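Local coordinates for protein glucokinase (Streptomyces griseus, PDB 3VGL) that binds glucose and a non-hydrolysable ATP analogue and, as a ROK-family glucokinase, probably transfers a phosphate from ATP to glucose to give glucose 6-phosphate, at residues V185-Q190 / F233-R238; A221-D226 / S263-L268; G260-S263 / L268-D271. All blocks are in the same frame, centred on the assembly; numbering follows the deposited sequence.

How the contacts relate
Contacts 2 and 3 share Ser263, Leu268 and helix 267-280, and both touch the bound nucleotide analogue. Contact 1 lies about 13 Å from each of them, centre to centre, and joins them through Phe233, which packs on Ala222, Leu268, Val262 and Val269. Contacts 1 and 3 are buried; contact 2 is partly buried and reaches solvent. The chemistry follows the position. Contact 1 sets an aromatic face against an aliphatic carbon between two helices. Contact 2 combines a salt bridge, a carbonyl bond and waters at the adenine end of the nucleotide. Contact 3 packs a valine of the glycine-containing, phosphate-binding loop on a valine of helix 267-280.

Contact 1: residues V185-Q190 / F233-R238; sequences VRYAKQ and FRELAR
Tyr187 lays one face of its ring over the side chain of Glu235, a CH-pi contact where helix 181-194 packs against helix 227-251 in the actin-like ATPase fold of this ROK kinase. Glu235 CG sits 3.4 Å from the centroid of the Tyr187 ring and only 4° off the ring normal, so the carbon is poised over the middle of the ring; even the closest ring atom, Tyr187 CZ, is 3.6 Å from Glu235 CG. The two side chains cross at about a right angle. A bend at chi2 of Glu235 (72°) directs the carboxylate off the ring, and its plane stands 81° from that of the tyrosine. The aliphatic part of the glutamate therefore makes the contact, while its charged end is engaged along its own helix: Arg238 NH1 forms a salt bridge to Glu235 OE2 at 2.7 Å, through bonds of weak geometry, and Trp239 NE1 also bonds to OE2. Arg238 has a further salt bridge, from NH2 to Asp163 of the second subunit, which ties the middle of helix 227-251 to that neighbour.

The buried ring is anchored at its far end, where Tyr187 OH is hydrogen-bonded to Tyr178 O. That bond and the carbon over the face together probably limit how the ring can tilt. Gln190 OE1, on the next turn of the same helix, lies at the ring edge in its plane. Beside the central contact the ring meets Leu236 obliquely: Tyr187 CE2 is 3.8 Å from Leu236 N and 4.5 Å from Leu236 CB.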
loop_
_atom_site.group_PDB
_atom_site.type_symbol
_atom_site.label_atom_id
_atom_site.label_comp_id
_atom_site.label_asym_id
_atom_site.label_seq_id
_atom_site.Cartn_x
_atom_site.Cartn_y
_atom_site.Cartn_z
ATOM N N VAL A 185 -6.400 -17.708 -10.572
ATOM C CA VAL A 185 -5.482 -18.835 -10.703
ATOM C C VAL A 185 -4.268 -18.638 -9.807
ATOM O O VAL A 185 -3.829 -19.573 -9.127
ATOM C CB VAL A 185 -5.093 -19.048 -12.169
ATOM C CG1 VAL A 185 -3.975 -20.084 -12.295
ATOM C CG2 VAL A 185 -6.323 -19.471 -12.948
ATOM N N ARG A 186 -3.736 -17.419 -9.779
ATOM C CA ARG A 186 -2.624 -17.110 -8.904
ATOM C C ARG A 186 -2.942 -17.364 -7.438
ATOM O O ARG A 186 -2.131 -17.970 -6.714
ATOM C CB ARG A 186 -2.084 -15.700 -9.130
ATOM C CG ARG A 186 -0.594 -15.655 -8.842
ATOM C CD ARG A 186 -0.036 -14.271 -8.977
ATOM N NE ARG A 186 -0.195 -13.637 -7.691
ATOM C CZ ARG A 186 -1.067 -12.695 -7.431
ATOM N NH1 ARG A 186 -1.842 -12.207 -8.407
ATOM N NH2 ARG A 186 -1.122 -12.208 -6.201
ATOM N N TYR A 187 -4.133 -16.945 -7.004
ATOM C CA TYR A 187 -4.542 -17.095 -5.616
ATOM C C TYR A 187 -4.642 -18.556 -5.255
ATOM O O TYR A 187 -4.225 -18.964 -4.168
ATOM C CB TYR A 187 -5.889 -16.419 -5.349
ATOM C CG TYR A 187 -5.830 -14.911 -5.536
ATOM C CD1 TYR A 187 -4.679 -14.185 -5.195
ATOM C CD2 TYR A 187 -6.924 -14.225 -6.048
ATOM C CE1 TYR A 187 -4.630 -12.807 -5.358
ATOM C CE2 TYR A 187 -6.881 -12.840 -6.225
ATOM C CZ TYR A 187 -5.740 -12.142 -5.869
ATOM O OH TYR A 187 -5.709 -10.791 -6.061
ATOM N N ALA A 188 -5.199 -19.347 -6.165
ATOM C CA ALA A 188 -5.362 -20.779 -5.894
ATOM C C ALA A 188 -4.040 -21.514 -5.869
ATOM O O ALA A 188 -3.856 -22.415 -5.048
ATOM C CB ALA A 188 -6.292 -21.394 -6.887
ATOM N N LYS A 189 -3.126 -21.152 -6.767
ATOM C CA LYS A 189 -1.809 -21.789 -6.767
ATOM C C LYS A 189 -1.007 -21.442 -5.515
ATOM O O LYS A 189 -0.328 -22.312 -4.967
ATOM C CB LYS A 189 -1.020 -21.472 -8.039
ATOM C CG LYS A 189 -1.591 -22.150 -9.284
ATOM C CD LYS A 189 -0.782 -21.845 -10.538
ATOM C CE LYS A 189 -1.329 -22.647 -11.720
ATOM N NZ LYS A 189 -0.551 -22.454 -12.976
ATOM N N GLN A 190 -1.081 -20.182 -5.077
ATOM C CA GLN A 190 -0.483 -19.758 -3.801
ATOM C C GLN A 190 -1.005 -20.615 -2.647
ATOM O O GLN A 190 -0.224 -21.113 -1.828
ATOM C CB GLN A 190 -0.795 -18.284 -3.486
ATOM C CG GLN A 190 -0.002 -17.224 -4.261
ATOM C CD GLN A 190 -0.367 -15.762 -3.877
ATOM O OE1 GLN A 190 -1.432 -15.480 -3.302
ATOM N NE2 GLN A 190 0.518 -14.830 -4.228
ATOM N N PHE A 233 -11.648 -17.650 -4.364
ATOM C CA PHE A 233 -12.771 -16.819 -4.752
ATOM C C PHE A 233 -12.983 -15.676 -3.775
ATOM O O PHE A 233 -13.311 -14.560 -4.209
ATOM C CB PHE A 233 -14.050 -17.650 -4.942
ATOM C CG PHE A 233 -14.169 -18.238 -6.312
ATOM C CD1 PHE A 233 -13.926 -19.589 -6.511
ATOM C CD2 PHE A 233 -14.469 -17.445 -7.419
ATOM C CE1 PHE A 233 -14.016 -20.157 -7.784
ATOM C CE2 PHE A 233 -14.564 -18.007 -8.704
ATOM C CZ PHE A 233 -14.326 -19.372 -8.887
ATOM N N ARG A 234 -12.778 -15.932 -2.477
ATOM C CA ARG A 234 -12.859 -14.866 -1.450
ATOM C C ARG A 234 -11.852 -13.750 -1.727
ATOM O O ARG A 234 -12.194 -12.561 -1.642
ATOM C CB ARG A 234 -12.680 -15.428 -0.024
ATOM C CG ARG A 234 -12.727 -14.345 1.055
ATOM C CD ARG A 234 -12.711 -14.913 2.470
ATOM N NE ARG A 234 -13.608 -14.140 3.339
ATOM C CZ ARG A 234 -14.906 -14.402 3.523
ATOM N NH1 ARG A 234 -15.632 -13.631 4.321
ATOM N NH2 ARG A 234 -15.485 -15.431 2.912
ATOM N N GLU A 235 -10.621 -14.138 -2.073
ATOM C CA GLU A 235 -9.578 -13.146 -2.342
ATOM C C GLU A 235 -9.895 -12.375 -3.626
ATOM O O GLU A 235 -9.737 -11.147 -3.668
ATOM C CB GLU A 235 -8.180 -13.812 -2.408
ATOM C CG GLU A 235 -7.011 -12.855 -2.630
ATOM C CD GLU A 235 -6.674 -11.987 -1.443
ATOM O OE1 GLU A 235 -7.167 -12.254 -0.328
ATOM O OE2 GLU A 235 -5.908 -11.012 -1.626
ATOM N N LEU A 236 -10.347 -13.087 -4.663
ATOM C CA LEU A 236 -10.767 -12.408 -5.911
ATOM C C LEU A 236 -11.860 -11.382 -5.623
ATOM O O LEU A 236 -11.800 -10.245 -6.088
ATOM C CB LEU A 236 -11.252 -13.418 -6.959
ATOM C CG LEU A 236 -11.963 -12.845 -8.183
ATOM C CD1 LEU A 236 -11.011 -11.992 -9.033
ATOM C CD2 LEU A 236 -12.549 -13.993 -9.015
ATOM N N ALA A 237 -12.833 -11.784 -4.805
ATOM C CA ALA A 237 -13.959 -10.917 -4.443
ATOM C C ALA A 237 -13.563 -9.713 -3.605
ATOM O O ALA A 237 -14.148 -8.654 -3.765
ATOM C CB ALA A 237 -15.036 -11.735 -3.724
ATOM N N ARG A 238 -12.562 -9.858 -2.741
ATOM C CA ARG A 238 -12.011 -8.744 -1.968
ATOM C C ARG A 238 -11.636 -7.607 -2.903
ATOM O O ARG A 238 -12.032 -6.447 -2.717
ATOM C CB ARG A 238 -10.776 -9.238 -1.180
ATOM C CG ARG A 238 -9.867 -8.149 -0.567
ATOM C CD ARG A 238 -8.527 -8.797 -0.105
ATOM N NE ARG A 238 -7.552 -7.828 0.395
ATOM C CZ ARG A 238 -6.264 -8.083 0.642
ATOM N NH1 ARG A 238 -5.749 -9.295 0.450
ATOM N NH2 ARG A 238 -5.479 -7.112 1.096
#

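Contact 2: residues A221-D226 / S263-L268; sequences AARQGD and SDEGEL. With ANP (phosphoaminophosphonic acid-adenylate ester), chain E.
Arg223 and Glu265 are joined by one nitrogen that does two jobs: Arg223 NH2 gives a nearly straight bond (168°) to Glu265 OE1 at 2.8 Å, part of a salt bridge, and a more bent one (145°) to Glu265 O, also 2.8 Å away. Both acceptors lie close to the guanidinium plane, although that plane is turned 44° from the carboxylate. OE1 receives the arginine on its anti lone pair, and the other oxygen, OE2, takes the adenine amino group: ANP N6 donates to Glu265 OE2 at 2.7 Å. Arg223 is thus a second-shell residue that helps fix the carboxylate reading the base. Without the carboxylate of Glu265, as with an alanine here, the adenine amino group would probably lose this acceptor and Arg223 its charge mate, its guanidinium held less firmly by the backbone carbonyl and by water.

On the packed side Leu268 fills the contact: its CD2 lies 4.0 Å above the guanidinium plane of Arg223, offset toward the rim, and Leu268 CD1 meets the buried Ala222 CB at 4.0 Å. The opposite character appears toward solvent, where the exposed arginine is extended from CG to NE and waters occupy its edge. One accepts from Arg223 NH1 at 2.9 Å and donates to Glu265 O; another accepts from Arg223 NE at 2.8 Å.

Helix 215-223 ends here in a Schellman motif with Gly225 at positive phi, and Asp226 then caps the start of helix 227-251 through Ala229 N. Phe233 of that helix packs on Ala222, while Ser219, earlier on helix 215-223, touches both Glu265 and Leu268 of the segment leading into helix 267-280.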
loop_
_atom_site.group_PDB
_atom_site.type_symbol
_atom_site.label_atom_id
_atom_site.label_comp_id
_atom_site.label_asym_id
_atom_site.label_seq_id
_atom_site.Cartn_x
_atom_site.Cartn_y
_atom_site.Cartn_z
ATOM N N ALA A 221 -14.131 -27.060 -8.174
ATOM C CA ALA A 221 -13.713 -27.395 -6.816
ATOM C C ALA A 221 -14.429 -26.562 -5.752
ATOM O O ALA A 221 -14.863 -27.095 -4.736
ATOM C CB ALA A 221 -12.199 -27.288 -6.670
ATOM N N ALA A 222 -14.571 -25.253 -5.986
ATOM C CA ALA A 222 -15.322 -24.406 -5.055
ATOM C C ALA A 222 -16.786 -24.844 -4.905
ATOM O O ALA A 222 -17.326 -24.828 -3.798
ATOM C CB ALA A 222 -15.215 -22.906 -5.448
ATOM N N ARG A 223 -17.419 -25.251 -6.007
ATOM C CA ARG A 223 -18.793 -25.769 -5.944
ATOM C C ARG A 223 -18.867 -26.973 -5.026
ATOM O O ARG A 223 -19.868 -27.172 -4.332
ATOM C CB ARG A 223 -19.302 -26.196 -7.316
ATOM C CG ARG A 223 -19.694 -25.066 -8.188
ATOM C CD ARG A 223 -20.449 -25.502 -9.436
ATOM N NE ARG A 223 -20.418 -24.366 -10.350
ATOM C CZ ARG A 223 -21.198 -23.293 -10.240
ATOM N NH1 ARG A 223 -22.108 -23.212 -9.275
ATOM N NH2 ARG A 223 -21.042 -22.279 -11.097
ATOM N N GLN A 224 -17.811 -27.784 -5.046
ATOM C CA GLN A 224 -17.746 -28.998 -4.227
ATOM C C GLN A 224 -17.238 -28.711 -2.812
ATOM O O GLN A 224 -17.112 -29.623 -1.992
ATOM C CB GLN A 224 -16.869 -30.054 -4.907
ATOM C CG GLN A 224 -17.474 -30.646 -6.178
ATOM C CD GLN A 224 -16.545 -31.621 -6.890
ATOM O OE1 GLN A 224 -16.483 -31.646 -8.122
ATOM N NE2 GLN A 224 -15.816 -32.423 -6.122
ATOM N N GLY A 225 -16.938 -27.443 -2.539
ATOM C CA GLY A 225 -16.581 -26.989 -1.195
ATOM C C GLY A 225 -15.108 -27.095 -0.842
ATOM O O GLY A 225 -14.755 -27.036 0.336
ATOM N N ASP A 226 -14.254 -27.245 -1.858
ATOM C CA ASP A 226 -12.805 -27.283 -1.666
ATOM C C ASP A 226 -12.396 -25.977 -0.985
ATOM O O ASP A 226 -12.629 -24.897 -1.543
ATOM C CB ASP A 226 -12.098 -27.446 -3.022
ATOM C CG ASP A 226 -10.582 -27.479 -2.905
ATOM O OD1 ASP A 226 -9.998 -28.576 -2.956
ATOM O OD2 ASP A 226 -9.959 -26.407 -2.779
ATOM N N SER A 263 -17.563 -15.365 -15.302
ATOM C CA SER A 263 -18.979 -15.020 -15.058
ATOM C C SER A 263 -19.903 -16.158 -15.478
ATOM O O SER A 263 -21.053 -16.196 -15.070
ATOM C CB SER A 263 -19.408 -13.717 -15.748
ATOM O OG SER A 263 -19.557 -13.865 -17.153
ATOM N N ASP A 264 -19.394 -17.095 -16.286
ATOM C CA ASP A 264 -20.145 -18.303 -16.618
ATOM C C ASP A 264 -20.565 -19.076 -15.377
ATOM O O ASP A 264 -21.514 -19.893 -15.423
ATOM C CB ASP A 264 -19.303 -19.213 -17.514
ATOM C CG ASP A 264 -19.157 -18.677 -18.923
ATOM O OD1 ASP A 264 -20.037 -17.922 -19.387
ATOM O OD2 ASP A 264 -18.167 -19.043 -19.587
ATOM N N GLU A 265 -19.866 -18.822 -14.268
ATOM C CA GLU A 265 -20.149 -19.546 -13.028
ATOM C C GLU A 265 -21.301 -18.966 -12.209
ATOM O O GLU A 265 -21.703 -19.575 -11.216
ATOM C CB GLU A 265 -18.895 -19.690 -12.161
ATOM C CG GLU A 265 -17.710 -20.326 -12.884
ATOM C CD GLU A 265 -17.925 -21.767 -13.333
ATOM O OE1 GLU A 265 -18.844 -22.457 -12.823
ATOM O OE2 GLU A 265 -17.159 -22.226 -14.204
ATOM N N GLY A 266 -21.805 -17.791 -12.603
ATOM C CA GLY A 266 -22.984 -17.205 -11.952
ATOM C C GLY A 266 -22.741 -16.884 -10.487
ATOM O O GLY A 266 -21.704 -16.307 -10.139
ATOM N N GLU A 267 -23.686 -17.263 -9.624
ATOM C CA GLU A 267 -23.634 -16.886 -8.205
ATOM C C GLU A 267 -22.419 -17.412 -7.452
ATOM O O GLU A 267 -22.018 -16.820 -6.451
ATOM C CB GLU A 267 -24.936 -17.279 -7.490
ATOM C CG GLU A 267 -26.085 -16.362 -7.876
ATOM C CD GLU A 267 -25.875 -14.915 -7.440
ATOM O OE1 GLU A 267 -25.671 -14.668 -6.230
ATOM O OE2 GLU A 267 -25.942 -14.028 -8.311
ATOM N N LEU A 268 -21.795 -18.479 -7.953
ATOM C CA LEU A 268 -20.568 -18.992 -7.321
ATOM C C LEU A 268 -19.550 -17.865 -7.120
ATOM O O LEU A 268 -18.958 -17.737 -6.044
ATOM C CB LEU A 268 -19.945 -20.139 -8.119
ATOM C CG LEU A 268 -18.660 -20.745 -7.527
ATOM C CD1 LEU A 268 -18.925 -21.621 -6.293
ATOM C CD2 LEU A 268 -17.900 -21.525 -8.599
HETATM P PB ANP E . -10.100 -14.254 -22.582
HETATM O O1B ANP E . -9.469 -13.306 -21.558
HETATM O O2B ANP E . -9.159 -14.842 -23.594
HETATM N N3B ANP E . -11.339 -13.427 -23.431
HETATM P PA ANP E . -11.567 -15.656 -20.478
HETATM O O1A ANP E . -12.131 -17.079 -20.449
HETATM O O2A ANP E . -12.486 -14.481 -20.348
HETATM O O3A ANP E . -10.666 -15.544 -21.813
HETATM O "O5'" ANP E . -10.443 -15.499 -19.336
HETATM C "C5'" ANP E . -9.380 -16.445 -19.186
HETATM C "C4'" ANP E . -8.915 -16.450 -17.746
HETATM O "O4'" ANP E . -10.033 -16.645 -16.868
HETATM C "C3'" ANP E . -7.971 -17.601 -17.506
HETATM O "O3'" ANP E . -7.124 -17.230 -16.415
HETATM C "C2'" ANP E . -8.922 -18.686 -17.073
HETATM O "O2'" ANP E . -8.282 -19.674 -16.284
HETATM C "C1'" ANP E . -9.987 -17.943 -16.279
HETATM N N9 ANP E . -11.323 -18.528 -16.491
HETATM C C8 ANP E . -12.040 -18.562 -17.629
HETATM N N7 ANP E . -13.244 -19.186 -17.422
HETATM C C5 ANP E . -13.275 -19.517 -16.119
HETATM C C6 ANP E . -14.220 -20.213 -15.200
HETATM N N6 ANP E . -15.421 -20.667 -15.644
HETATM N N1 ANP E . -13.850 -20.336 -13.907
HETATM C C2 ANP E . -12.665 -19.903 -13.412
HETATM N N3 ANP E . -11.758 -19.276 -14.197
HETATM C C4 ANP E . -12.018 -19.082 -15.505
HETATM O O HOH W 1 -23.581 -20.756 -8.944
HETATM O O HOH W 2 -18.529 -25.227 -12.174
#

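Contact 3: residues G260-S263 / L268-D271; sequences GGVS and LVLD. With ANP (phosphoaminophosphonic acid-adenylate ester), chain E.
Val262 and Val269 make the apolar part of this buried contact, with Val262 CG2 and Val269 CG1 4.3 Å apart. Val269 CG1 comes closer to the backbone, reaching Val262 O at 3.6 Å, and lies 4.5 Å from Ser263 CA. Val269 carries CG1 in the crowded position between its backbone N and carbonyl carbon (chi1 63°), which brings this methyl up to the loop. Phe233, from helix 227-251, packs on both valines. The same Val262 CG2 also touches the adenine, 3.6 Å from ANP N1, so one methyl lies between the base and Val269 of the helix.

The segments belong to a beta-alpha-beta crossover: strand 255-259 runs into the loop and a 3-10 turn, helix 267-280 follows, and strand 291-294 returns parallel beside the first. Gly261, at the head of this turn, holds a phosphate oxygen through its backbone N, consistent with the adenosine-binding loop of actin-like ATPases, and Gly260 lines the same site. Leu270 reaches Val292 and Ala294, joining the helix to the returning strand.

Polar bonds are made within the loop and to the ligand. Gly261 N donates to ANP O2A at 2.9 Å with an N-H...O angle of 158°. The phosphate lies so near that a CB on Gly261 would fall 2.2 Å from ANP O1A. Gly260 O accepts two donors from the same residue, across the 3-10 turn: Ser263 N at 3.0 Å, and Ser263 OG at 2.7 Å, the hydroxyl of this buried serine lying in the carbonyl plane with a C=O...O angle of 151°.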
loop_
_atom_site.group_PDB
_atom_site.type_symbol
_atom_site.label_atom_id
_atom_site.label_comp_id
_atom_site.label_asym_id
_atom_site.label_seq_id
_atom_site.Cartn_x
_atom_site.Cartn_y
_atom_site.Cartn_z
ATOM N N GLY A 260 -16.895 -11.745 -18.545
ATOM C CA GLY A 260 -15.668 -12.531 -18.651
ATOM C C GLY A 260 -15.968 -14.006 -18.521
ATOM O O GLY A 260 -17.063 -14.384 -18.115
ATOM N N GLY A 261 -15.003 -14.854 -18.877
ATOM C CA GLY A 261 -15.187 -16.295 -18.724
ATOM C C GLY A 261 -15.660 -16.752 -17.366
ATOM O O GLY A 261 -16.523 -17.613 -17.286
ATOM N N VAL A 262 -15.123 -16.186 -16.288
ATOM C CA VAL A 262 -15.553 -16.730 -14.985
ATOM C C VAL A 262 -16.998 -16.372 -14.637
ATOM O O VAL A 262 -17.614 -17.052 -13.817
ATOM C CB VAL A 262 -14.597 -16.387 -13.854
ATOM C CG1 VAL A 262 -14.582 -14.901 -13.628
ATOM C CG2 VAL A 262 -14.938 -17.174 -12.571
ATOM N N SER A 263 -17.563 -15.365 -15.302
ATOM C CA SER A 263 -18.979 -15.020 -15.058
ATOM C C SER A 263 -19.903 -16.158 -15.478
ATOM O O SER A 263 -21.053 -16.196 -15.070
ATOM C CB SER A 263 -19.408 -13.717 -15.748
ATOM O OG SER A 263 -19.557 -13.865 -17.153
ATOM N N LEU A 268 -21.795 -18.479 -7.953
ATOM C CA LEU A 268 -20.568 -18.992 -7.321
ATOM C C LEU A 268 -19.550 -17.865 -7.120
ATOM O O LEU A 268 -18.958 -17.737 -6.044
ATOM C CB LEU A 268 -19.945 -20.139 -8.119
ATOM C CG LEU A 268 -18.660 -20.745 -7.527
ATOM C CD1 LEU A 268 -18.925 -21.621 -6.293
ATOM C CD2 LEU A 268 -17.900 -21.525 -8.599
ATOM N N VAL A 269 -19.394 -17.053 -8.156
ATOM C CA VAL A 269 -18.498 -15.884 -8.114
ATOM C C VAL A 269 -19.243 -14.577 -7.815
ATOM O O VAL A 269 -18.703 -13.713 -7.126
ATOM C CB VAL A 269 -17.622 -15.809 -9.399
ATOM C CG1 VAL A 269 -18.465 -15.604 -10.655
ATOM C CG2 VAL A 269 -16.550 -14.731 -9.279
ATOM N N LEU A 270 -20.487 -14.438 -8.288
ATOM C CA LEU A 270 -21.203 -13.177 -8.083
ATOM C C LEU A 270 -21.581 -12.912 -6.622
ATOM O O LEU A 270 -21.561 -11.751 -6.172
ATOM C CB LEU A 270 -22.445 -13.055 -8.978
ATOM C CG LEU A 270 -22.326 -12.257 -10.273
ATOM C CD1 LEU A 270 -22.123 -10.761 -9.977
ATOM C CD2 LEU A 270 -21.190 -12.799 -11.165
ATOM N N ASP A 271 -21.928 -13.962 -5.874
ATOM C CA ASP A 271 -22.334 -13.769 -4.483
ATOM C C ASP A 271 -21.198 -13.197 -3.615
ATOM O O ASP A 271 -21.410 -12.178 -2.960
ATOM C CB ASP A 271 -22.948 -15.054 -3.905
ATOM C CG ASP A 271 -23.348 -14.909 -2.437
ATOM O OD1 ASP A 271 -24.329 -14.194 -2.131
ATOM O OD2 ASP A 271 -22.674 -15.521 -1.581
HETATM P PB ANP E . -10.100 -14.254 -22.582
HETATM O O1B ANP E . -9.469 -13.306 -21.558
HETATM O O2B ANP E . -9.159 -14.842 -23.594
HETATM N N3B ANP E . -11.339 -13.427 -23.431
HETATM P PA ANP E . -11.567 -15.656 -20.478
HETATM O O1A ANP E . -12.131 -17.079 -20.449
HETATM O O2A ANP E . -12.486 -14.481 -20.348
HETATM O O3A ANP E . -10.666 -15.544 -21.813
HETATM O "O5'" ANP E . -10.443 -15.499 -19.336
HETATM C "C5'" ANP E . -9.380 -16.445 -19.186
HETATM C "C4'" ANP E . -8.915 -16.450 -17.746
HETATM O "O4'" ANP E . -10.033 -16.645 -16.868
HETATM C "C3'" ANP E . -7.971 -17.601 -17.506
HETATM O "O3'" ANP E . -7.124 -17.230 -16.415
HETATM C "C2'" ANP E . -8.922 -18.686 -17.073
HETATM O "O2'" ANP E . -8.282 -19.674 -16.284
HETATM C "C1'" ANP E . -9.987 -17.943 -16.279
HETATM N N9 ANP E . -11.323 -18.528 -16.491
HETATM C C8 ANP E . -12.040 -18.562 -17.629
HETATM N N7 ANP E . -13.244 -19.186 -17.422
HETATM C C5 ANP E . -13.275 -19.517 -16.119
HETATM C C6 ANP E . -14.220 -20.213 -15.200
HETATM N N6 ANP E . -15.421 -20.667 -15.644
HETATM N N1 ANP E . -13.850 -20.336 -13.907
HETATM C C2 ANP E . -12.665 -19.903 -13.412
HETATM N N3 ANP E . -11.758 -19.276 -14.197
HETATM C C4 ANP E . -12.018 -19.082 -15.505
#